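Methanol--corrinoid protein co-methyltransferase (Methanosarcina barkeri, PDB 2I2X) catalyses the transfer of the methyl group of methanol to the cob(I)amide carried by its partner MtaC, in the methanol pathway of methanogenesis. Local coordinates at residues L58-V69 with I81-M91. Sequence-based numbering, arbitrary orientation.
Sequences LIKEYERITTDV and IILETEHVQQM. With K (potassium ion), chain S.
Helix 58-69 runs antiparallel to strand 81-86, their axes 163° apart and 10.5 Å at closest approach, with Y62 set over T85 and L58 beside M91. This is the return half of a beta-alpha-beta unit of the TIM barrel: strand 40-43, helix 55-76, strand 80-86. The Y62 side chain reaches from the helix between T85 and M91. T85 CG2 lies 3.5 Å from Y62 CE1, oblique to the ring. Further out, M91 SD sits 3.5 Å from Y62 OH and close to Y62 CE2, also oblique, in a Met-aromatic contact. The T85 hydroxyl, OG1, is hydrogen-bonded to Q105 of helix 95-116 and to Y45. Replacing Y62 by an alanine removes the ring, which is likely to open a gap against T85 and leave the M91 sulfur without its aromatic partner.

At the start of 58-69, L58 CD2 packs 3.9 Å from M91 CG and also touches V88 CG2. Toward the C-terminal end of 58-69, T66 CG2 meets L83 CD2 at 3.8 Å, the two side chains crossing near a right angle. V69 CG1 then rests 3.6 Å from I81 CD1. T66 OG1 is hydrogen-bonded back to Y62 O at 2.6 Å. This bond fixes the side chain with OG1 beside the backbone N (chi1 -51°) and CG2 against L83. T66 N reaches Y62 O from the opposite face of the carbonyl, so two donors hold that oxygen.

E86 points away from the helix and binds the potassium ion through OE2, together with E164 and E313; E164 is also a zinc ligand. K267 hydrogen-bonds to E86 OE2 as well. The helix thus meets the strand almost wholly through apolar groups, while the polar ends of T85 and E86 are satisfied by partners elsewhere.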
loop_
_atom_site.group_PDB
_atom_site.type_symbol
_atom_site.label_atom_id
_atom_site.label_comp_id
_atom_site.label_asym_id
_atom_site.label_seq_id
_atom_site.Cartn_x
_atom_site.Cartn_y
_atom_site.Cartn_z
ATOM N N LEU A 58 7.197 -2.115 22.656
ATOM C CA LEU A 58 7.977 -1.772 21.482
ATOM C C LEU A 58 8.666 -2.981 20.850
ATOM O O LEU A 58 8.528 -3.226 19.650
ATOM C CB LEU A 58 9.011 -0.726 21.860
ATOM C CG LEU A 58 9.544 0.122 20.719
ATOM C CD1 LEU A 58 8.416 0.651 19.838
ATOM C CD2 LEU A 58 10.386 1.266 21.263
ATOM N N ILE A 59 9.413 -3.718 21.669
ATOM C CA ILE A 59 10.034 -4.979 21.277
ATOM C C ILE A 59 8.994 -5.934 20.693
ATOM O O ILE A 59 9.223 -6.585 19.674
ATOM C CB ILE A 59 10.747 -5.640 22.480
ATOM C CG1 ILE A 59 12.019 -4.858 22.828
ATOM C CG2 ILE A 59 11.046 -7.112 22.191
ATOM C CD1 ILE A 59 12.721 -5.261 24.151
ATOM N N LYS A 60 7.836 -5.979 21.327
ATOM C CA LYS A 60 6.736 -6.814 20.872
ATOM C C LYS A 60 6.249 -6.431 19.459
ATOM O O LYS A 60 6.118 -7.295 18.592
ATOM C CB LYS A 60 5.594 -6.778 21.905
ATOM C CG LYS A 60 4.448 -7.701 21.615
ATOM C CD LYS A 60 4.919 -9.120 21.475
ATOM C CE LYS A 60 3.740 -10.067 21.254
ATOM N NZ LYS A 60 4.250 -11.469 21.070
ATOM N N GLU A 61 5.994 -5.144 19.243
ATOM C CA GLU A 61 5.531 -4.647 17.956
ATOM C C GLU A 61 6.528 -5.024 16.842
ATOM O O GLU A 61 6.113 -5.515 15.781
ATOM C CB GLU A 61 5.304 -3.137 18.020
ATOM C CG GLU A 61 4.748 -2.504 16.765
ATOM C CD GLU A 61 3.231 -2.338 16.813
ATOM O OE1 GLU A 61 2.550 -3.266 17.327
ATOM O OE2 GLU A 61 2.715 -1.283 16.329
ATOM N N TYR A 62 7.825 -4.828 17.108
ATOM C CA TYR A 62 8.862 -5.164 16.148
ATOM C C TYR A 62 8.954 -6.663 15.898
ATOM O O TYR A 62 9.268 -7.092 14.782
ATOM C CB TYR A 62 10.230 -4.587 16.547
ATOM C CG TYR A 62 10.373 -3.103 16.299
ATOM C CD1 TYR A 62 10.356 -2.584 15.003
ATOM C CD2 TYR A 62 10.568 -2.225 17.354
ATOM C CE1 TYR A 62 10.508 -1.205 14.761
ATOM C CE2 TYR A 62 10.717 -0.845 17.146
ATOM C CZ TYR A 62 10.686 -0.337 15.840
ATOM O OH TYR A 62 10.826 1.015 15.639
ATOM N N GLU A 63 8.683 -7.463 16.925
ATOM C CA GLU A 63 8.584 -8.904 16.723
ATOM C C GLU A 63 7.443 -9.241 15.790
ATOM O O GLU A 63 7.565 -10.126 14.943
ATOM C CB GLU A 63 8.434 -9.643 18.043
ATOM C CG GLU A 63 9.764 -9.778 18.735
ATOM C CD GLU A 63 9.714 -10.548 20.033
ATOM O OE1 GLU A 63 8.756 -10.397 20.809
ATOM O OE2 GLU A 63 10.670 -11.299 20.293
ATOM N N ARG A 64 6.335 -8.535 15.923
ATOM C CA ARG A 64 5.196 -8.827 15.073
ATOM C C ARG A 64 5.530 -8.447 13.632
ATOM O O ARG A 64 5.204 -9.195 12.707
ATOM C CB ARG A 64 3.939 -8.097 15.562
ATOM C CG ARG A 64 3.289 -8.747 16.767
ATOM C CD ARG A 64 2.266 -7.825 17.418
ATOM N NE ARG A 64 1.542 -8.582 18.427
ATOM C CZ ARG A 64 0.615 -8.109 19.251
ATOM N NH1 ARG A 64 0.266 -6.825 19.220
ATOM N NH2 ARG A 64 0.029 -8.954 20.109
ATOM N N ILE A 65 6.206 -7.302 13.471
ATOM C CA ILE A 65 6.585 -6.777 12.164
ATOM C C ILE A 65 7.495 -7.805 11.483
ATOM O O ILE A 65 7.261 -8.190 10.329
ATOM C CB ILE A 65 7.277 -5.377 12.281
ATOM C CG1 ILE A 65 6.259 -4.281 12.654
ATOM C CG2 ILE A 65 7.953 -5.000 10.994
ATOM C CD1 ILE A 65 6.895 -3.000 13.254
ATOM N N THR A 66 8.483 -8.289 12.239
ATOM C CA THR A 66 9.515 -9.145 11.713
ATOM C C THR A 66 8.911 -10.479 11.310
ATOM O O THR A 66 9.156 -10.979 10.205
ATOM C CB THR A 66 10.663 -9.354 12.724
ATOM O OG1 THR A 66 11.115 -8.085 13.204
ATOM C CG2 THR A 66 11.829 -10.070 12.081
ATOM N N THR A 67 8.112 -11.050 12.194
ATOM C CA THR A 67 7.441 -12.279 11.871
ATOM C C THR A 67 6.580 -12.085 10.639
ATOM O O THR A 67 6.640 -12.889 9.747
ATOM C CB THR A 67 6.632 -12.811 13.073
ATOM O OG1 THR A 67 7.556 -13.142 14.125
ATOM C CG2 THR A 67 5.811 -14.039 12.695
ATOM N N ASP A 68 5.803 -11.018 10.565
ATOM C CA ASP A 68 4.893 -10.831 9.426
ATOM C C ASP A 68 5.574 -10.761 8.048
ATOM O O ASP A 68 5.103 -11.358 7.059
ATOM C CB ASP A 68 4.047 -9.584 9.641
ATOM C CG ASP A 68 2.959 -9.801 10.666
ATOM O OD1 ASP A 68 2.860 -10.931 11.214
ATOM O OD2 ASP A 68 2.207 -8.840 10.937
ATOM N N VAL A 69 6.682 -10.035 8.015
ATOM C CA VAL A 69 7.536 -9.917 6.855
ATOM C C VAL A 69 8.158 -11.262 6.457
ATOM O O VAL A 69 8.059 -11.669 5.288
ATOM C CB VAL A 69 8.699 -8.905 7.134
ATOM C CG1 VAL A 69 9.664 -8.882 5.969
ATOM C CG2 VAL A 69 8.159 -7.513 7.421
ATOM N N ILE A 81 15.547 -10.682 1.423
ATOM C CA ILE A 81 14.867 -9.542 1.964
ATOM C C ILE A 81 15.738 -8.820 2.990
ATOM O O ILE A 81 16.468 -9.470 3.737
ATOM C CB ILE A 81 13.488 -9.971 2.540
ATOM C CG1 ILE A 81 12.538 -8.762 2.679
ATOM C CG2 ILE A 81 13.623 -10.846 3.757
ATOM C CD1 ILE A 81 12.588 -8.158 3.966
ATOM N N ILE A 82 15.653 -7.492 3.033
ATOM C CA ILE A 82 16.327 -6.726 4.089
ATOM C C ILE A 82 15.250 -6.027 4.912
ATOM O O ILE A 82 14.319 -5.447 4.328
ATOM C CB ILE A 82 17.238 -5.643 3.494
ATOM C CG1 ILE A 82 18.432 -6.285 2.785
ATOM C CG2 ILE A 82 17.683 -4.676 4.573
ATOM C CD1 ILE A 82 19.174 -5.348 1.804
ATOM N N LEU A 83 15.352 -6.088 6.241
ATOM C CA LEU A 83 14.480 -5.284 7.106
ATOM C C LEU A 83 15.234 -4.036 7.585
ATOM O O LEU A 83 16.384 -4.120 8.055
ATOM C CB LEU A 83 13.973 -6.110 8.300
ATOM C CG LEU A 83 12.969 -7.269 8.033
ATOM C CD1 LEU A 83 13.602 -8.636 7.566
ATOM C CD2 LEU A 83 12.053 -7.483 9.254
ATOM N N GLU A 84 14.613 -2.872 7.440
ATOM C CA GLU A 84 15.202 -1.683 7.981
ATOM C C GLU A 84 14.370 -1.120 9.134
ATOM O O GLU A 84 13.209 -0.718 8.938
ATOM C CB GLU A 84 15.448 -0.604 6.915
ATOM C CG GLU A 84 15.983 0.707 7.569
ATOM C CD GLU A 84 16.130 1.887 6.647
ATOM O OE1 GLU A 84 15.716 1.818 5.466
ATOM O OE2 GLU A 84 16.662 2.914 7.120
ATOM N N THR A 85 14.986 -1.049 10.313
ATOM C CA THR A 85 14.383 -0.415 11.482
ATOM C C THR A 85 14.934 0.992 11.684
ATOM O O THR A 85 16.094 1.161 12.073
ATOM C CB THR A 85 14.638 -1.246 12.771
ATOM O OG1 THR A 85 14.256 -2.613 12.539
ATOM C CG2 THR A 85 13.847 -0.714 13.939
ATOM N N GLU A 86 14.109 2.000 11.413
ATOM C CA GLU A 86 14.465 3.376 11.722
ATOM C C GLU A 86 14.099 3.670 13.137
ATOM O O GLU A 86 12.937 3.827 13.426
ATOM C CB GLU A 86 13.725 4.354 10.825
ATOM C CG GLU A 86 14.127 4.203 9.378
ATOM C CD GLU A 86 13.480 5.202 8.466
ATOM O OE1 GLU A 86 12.230 5.253 8.389
ATOM O OE2 GLU A 86 14.227 5.946 7.793
ATOM N N HIS A 87 15.089 3.793 14.014
ATOM C CA HIS A 87 14.851 4.104 15.428
ATOM C C HIS A 87 13.793 5.178 15.638
ATOM O O HIS A 87 13.876 6.232 15.049
ATOM C CB HIS A 87 16.159 4.511 16.109
ATOM C CG HIS A 87 17.085 3.366 16.381
ATOM N ND1 HIS A 87 18.062 3.412 17.352
ATOM C CD2 HIS A 87 17.170 2.127 15.830
ATOM C CE1 HIS A 87 18.719 2.264 17.376
ATOM N NE2 HIS A 87 18.200 1.469 16.461
ATOM N N VAL A 88 12.765 4.885 16.433
ATOM C CA VAL A 88 12.041 5.949 17.145
ATOM C C VAL A 88 13.045 6.568 18.126
ATOM O O VAL A 88 13.995 5.900 18.549
ATOM C CB VAL A 88 10.797 5.441 17.934
ATOM C CG1 VAL A 88 9.746 4.877 16.997
ATOM C CG2 VAL A 88 11.200 4.439 18.988
ATOM N N GLN A 89 12.838 7.823 18.508
ATOM C CA GLN A 89 13.881 8.578 19.233
ATOM C C GLN A 89 14.326 7.845 20.493
ATOM O O GLN A 89 15.528 7.828 20.829
ATOM C CB GLN A 89 13.426 10.008 19.546
ATOM C CG GLN A 89 12.174 10.105 20.450
ATOM C CD GLN A 89 12.478 9.880 21.953
ATOM O OE1 GLN A 89 13.633 10.019 22.418
ATOM N NE2 GLN A 89 11.439 9.516 22.710
ATOM N N GLN A 90 13.365 7.208 21.162
ATOM C CA GLN A 90 13.649 6.552 22.429
ATOM C C GLN A 90 14.597 5.380 22.298
ATOM O O GLN A 90 15.295 5.052 23.255
ATOM C CB GLN A 90 12.369 6.163 23.192
ATOM C CG GLN A 90 11.438 5.217 22.461
ATOM C CD GLN A 90 10.179 5.905 21.913
ATOM O OE1 GLN A 90 10.240 6.892 21.156
ATOM N NE2 GLN A 90 9.025 5.360 22.284
ATOM N N MET A 91 14.661 4.787 21.108
ATOM C CA MET A 91 15.571 3.661 20.857
ATOM C C MET A 91 17.029 4.093 20.740
ATOM O O MET A 91 17.947 3.272 20.859
ATOM C CB MET A 91 15.172 2.925 19.588
ATOM C CG MET A 91 13.904 2.113 19.749
ATOM S SD MET A 91 13.147 1.656 18.191
ATOM C CE MET A 91 14.407 0.578 17.485
HETATM K K K S . 13.525 7.973 6.851
#